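Local coordinates for protein beta-carbonic anhydrase (Methanothermobacter thermautotrophicus, PDB 1G5C) that catalyses the reversible hydration of carbon dioxide to bicarbonate as a zinc-dependent carbonic anhydrase of the beta class, at residues S35-I38 / D39-R43; L144-E147 / S148-V151. All coordinates share one frame; numbering follows the deposited sequence.

Overall arrangement
Following the chain from its N terminus, contact 1 (35-38 with 39-43) comes soon after strand 27-32, which carries the zinc ligand C32 at its end, and closes the turn into helix 40-45. Contact 2 (144-147 with 148-151) comes much later, closing the beta turn between helix 128-141 and strand 150-156. The two are in series, neither nested nor crossed, and lie on opposite sides of the chain's centre, with their own centres about 26 Å apart. They do not touch, yet strand 150-156 links them: contact 2 leads into its start, whereas L37 and L41 of contact 1 rest on I156 at its end. Both also meet the second subunit.

Contact 1: S35-I38 / D39-R43; sequences SRLI and DLLER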
# COMPACT_ATOMS: atom_id res chain seq x y z
N SER A 35 -10.76 7.96 0.33
CA SER A 35 -11.30 7.85 -1.04
C SER A 35 -11.22 9.12 -1.87
O SER A 35 -11.26 9.05 -3.11
CB SER A 35 -12.76 7.36 -1.03
OG SER A 35 -13.64 8.38 -0.59
N ARG A 36 -11.08 10.27 -1.22
CA ARG A 36 -11.00 11.53 -1.97
C ARG A 36 -9.64 11.76 -2.62
O ARG A 36 -9.46 12.70 -3.41
CB ARG A 36 -11.35 12.70 -1.05
CG ARG A 36 -12.78 12.64 -0.56
CD ARG A 36 -13.00 13.64 0.53
NE ARG A 36 -12.37 13.18 1.77
CZ ARG A 36 -12.36 13.88 2.90
NH1 ARG A 36 -12.95 15.08 2.97
NH2 ARG A 36 -11.79 13.36 3.97
N LEU A 37 -8.67 10.91 -2.28
CA LEU A 37 -7.34 11.03 -2.86
C LEU A 37 -7.26 10.27 -4.18
O LEU A 37 -6.33 10.48 -4.96
CB LEU A 37 -6.28 10.49 -1.90
CG LEU A 37 -6.05 11.36 -0.66
CD1 LEU A 37 -5.21 10.61 0.38
CD2 LEU A 37 -5.36 12.65 -1.10
N ILE A 38 -8.20 9.37 -4.42
CA ILE A 38 -8.18 8.60 -5.67
C ILE A 38 -8.33 9.60 -6.81
O ILE A 38 -9.17 10.51 -6.72
CB ILE A 38 -9.34 7.57 -5.73
CG1 ILE A 38 -9.20 6.56 -4.58
CG2 ILE A 38 -9.30 6.82 -7.08
CD1 ILE A 38 -10.41 5.62 -4.45
N ASP A 39 -7.51 9.45 -7.85
CA ASP A 39 -7.53 10.32 -9.03
C ASP A 39 -6.95 11.70 -8.73
O ASP A 39 -5.99 12.13 -9.36
CB ASP A 39 -8.98 10.49 -9.56
CG ASP A 39 -9.05 10.62 -11.10
OD1 ASP A 39 -8.04 11.02 -11.72
OD2 ASP A 39 -10.12 10.32 -11.69
N LEU A 40 -7.55 12.41 -7.78
CA LEU A 40 -7.07 13.74 -7.43
C LEU A 40 -5.58 13.80 -7.08
O LEU A 40 -4.85 14.68 -7.57
CB LEU A 40 -7.88 14.28 -6.24
CG LEU A 40 -7.52 15.67 -5.69
CD1 LEU A 40 -7.57 16.73 -6.80
CD2 LEU A 40 -8.51 16.03 -4.61
N LEU A 41 -5.11 12.86 -6.27
CA LEU A 41 -3.70 12.87 -5.86
C LEU A 41 -2.76 12.69 -7.06
O LEU A 41 -1.74 13.39 -7.18
CB LEU A 41 -3.44 11.79 -4.82
CG LEU A 41 -2.02 11.75 -4.23
CD1 LEU A 41 -1.63 13.13 -3.65
CD2 LEU A 41 -1.96 10.66 -3.15
N GLU A 42 -3.09 11.73 -7.92
CA GLU A 42 -2.30 11.49 -9.11
C GLU A 42 -2.20 12.75 -9.98
O GLU A 42 -1.12 13.14 -10.38
CB GLU A 42 -2.93 10.37 -9.95
CG GLU A 42 -2.84 8.98 -9.35
CD GLU A 42 -3.82 8.74 -8.22
OE1 GLU A 42 -4.92 9.32 -8.24
OE2 GLU A 42 -3.49 7.97 -7.30
N ARG A 43 -3.34 13.37 -10.28
CA ARG A 43 -3.36 14.59 -11.10
C ARG A 43 -2.63 15.72 -10.37
O ARG A 43 -1.88 16.49 -10.98
CB ARG A 43 -4.81 15.02 -11.39
CG ARG A 43 -5.47 14.39 -12.66
CD ARG A 43 -5.65 12.89 -12.55
NE ARG A 43 -4.47 12.12 -12.96
CZ ARG A 43 -4.41 10.79 -12.95
NH1 ARG A 43 -5.47 10.09 -12.53
NH2 ARG A 43 -3.32 10.16 -13.36
O HOH W 1 -4.50 8.29 -4.99
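L41 N donates to L37 O over 3.0 Å at an N-H...O angle of 160°, the first i-to-i+4 bond leading into helix 40-45. D39, with its positive phi of 73°, sits at the middle of a classic gamma turn closed weakly from L40 N to I38 O (2.7 Å). The L37 carbonyl has a second partner, a water 2.9 Å from L37 O that also reaches E42 OE2. The bend of the glutamate chain at chi2 (76°) is what folds this carboxylate back over the start of the helix.

L37 and L41 stand one helical turn apart, with L37 CD2 4.3 Å from L41 CB. L40 lies against the carbonyl of R36, just ahead of the turn: its CB is 3.6 Å from R36 O, and CD2 is about as near, an apolar cover over an oxygen that also accepts a bond from R49 of the second subunit. On the outer side, R43 NH1 meets D39 OD1 at 2.9 Å. OD1 lies in the guanidinium plane, but NH1 meets it from above the carboxylate plane. E42 CB packs over the centre of one face of the same guanidinium, 3.3 Å above its plane, and R43 NH2 forms a further salt bridge to D39 of the second subunit, so the turn is part of the dimer interface.

R36 leads away from the turn and pairs through NE with D34, consistent with the Asp-Arg pair beside the zinc of beta-class enzymes, and through NH1 with D89; a bound buffer molecule lies against it. Beneath, L37 packs on T31 and C32 of strand 27-32 and on H87 of strand 81-87, and L41 on V85, so that helix 40-45 is seated on the central sheet.

Contact 2: L144-E147 / S148-V151; sequences LIPE and SIGV. With CA (calcium ion), chain H.
I149 folds back on P146 through a type I beta turn, P146 to I149, in which I149 N donates to P146 O over 3.0 Å. The N-H...O angle is 160°, but the nitrogen stands 52° out of the carbonyl plane. The I149 side chain then climbs along the proline. Its CB lies 3.3 Å from P146 O, the same oxygen that takes the turn bond, and also 4.3 Å from I145 CG2. At CG1 the chain turns to the pyrrolidine ring: with CG1 anti to the carbonyl carbon (chi1 -51°), I149 CG1 lies against P146 O at 3.2 Å and beside P146 CD at 3.7 Å. I149 CD1 then leaves the ring, no closer than 4.5 Å to P146 CD; the two side chains lie side by side, pointing the same way, and touch through CG1. The other branch, CG2, lies on the I145 side. S148 OG approaches P146 CB from the other corner of the turn.

The outer side of the turn is exposed and binds a calcium ion. E147 O coordinates the metal directly at 2.4 Å, and a water 2.6 Å from the calcium donates a hydrogen bond to I149 O. The carbonyls of E147 and I149, two residues apart, thus both serve the ion, the first directly and the second through the water.

The inner side faces the protein. I145 and I149 pack on I74 of helix 64-77 and P146 on Y75. L107 of the second subunit packs on P146 and S148. Beyond the turn, G150 pairs through its backbone with N80 and I82, setting strand 150-156 parallel beside strand 81-87, and V151 rests on L139 of helix 128-141.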
# COMPACT_ATOMS: atom_id res chain seq x y z
N LEU A 144 16.87 0.91 8.10
CA LEU A 144 16.50 0.28 6.82
C LEU A 144 16.45 1.32 5.70
O LEU A 144 16.45 0.98 4.51
CB LEU A 144 15.13 -0.38 6.92
CG LEU A 144 15.08 -1.83 7.37
CD1 LEU A 144 13.63 -2.29 7.49
CD2 LEU A 144 15.83 -2.68 6.36
N ILE A 145 16.39 2.59 6.08
CA ILE A 145 16.34 3.66 5.09
C ILE A 145 17.71 4.36 4.99
O ILE A 145 18.12 5.06 5.92
CB ILE A 145 15.26 4.71 5.48
CG1 ILE A 145 13.93 4.01 5.79
CG2 ILE A 145 15.10 5.72 4.37
CD1 ILE A 145 13.36 3.15 4.63
N PRO A 146 18.42 4.18 3.86
CA PRO A 146 19.74 4.81 3.69
C PRO A 146 19.59 6.33 3.63
O PRO A 146 18.59 6.84 3.10
CB PRO A 146 20.25 4.24 2.36
CG PRO A 146 19.52 2.94 2.22
CD PRO A 146 18.13 3.28 2.74
N GLU A 147 20.57 7.05 4.16
CA GLU A 147 20.49 8.50 4.13
C GLU A 147 20.59 9.02 2.72
O GLU A 147 20.21 10.13 2.46
CB GLU A 147 21.55 9.15 5.03
CG GLU A 147 21.21 9.01 6.50
CD GLU A 147 22.15 9.79 7.40
OE1 GLU A 147 23.21 10.23 6.91
OE2 GLU A 147 21.81 9.95 8.60
N SER A 148 21.09 8.23 1.78
CA SER A 148 21.15 8.72 0.41
C SER A 148 19.73 8.85 -0.19
O SER A 148 19.56 9.40 -1.28
CB SER A 148 21.98 7.77 -0.46
OG SER A 148 21.41 6.48 -0.48
N ILE A 149 18.71 8.35 0.52
CA ILE A 149 17.33 8.44 0.04
C ILE A 149 16.70 9.79 0.43
O ILE A 149 16.74 10.19 1.59
CB ILE A 149 16.45 7.29 0.63
CG1 ILE A 149 17.13 5.93 0.40
CG2 ILE A 149 15.07 7.30 -0.02
CD1 ILE A 149 17.49 5.65 -1.08
N GLY A 150 16.11 10.49 -0.53
CA GLY A 150 15.47 11.75 -0.19
C GLY A 150 14.09 11.49 0.38
O GLY A 150 13.33 10.72 -0.21
N VAL A 151 13.77 12.10 1.52
CA VAL A 151 12.46 11.89 2.16
C VAL A 151 11.80 13.25 2.38
O VAL A 151 12.31 14.11 3.12
CB VAL A 151 12.62 11.14 3.50
CG1 VAL A 151 11.25 10.83 4.08
CG2 VAL A 151 13.39 9.85 3.27
CA CA H . 20.71 12.50 2.18
O HOH W 2 18.13 12.24 1.72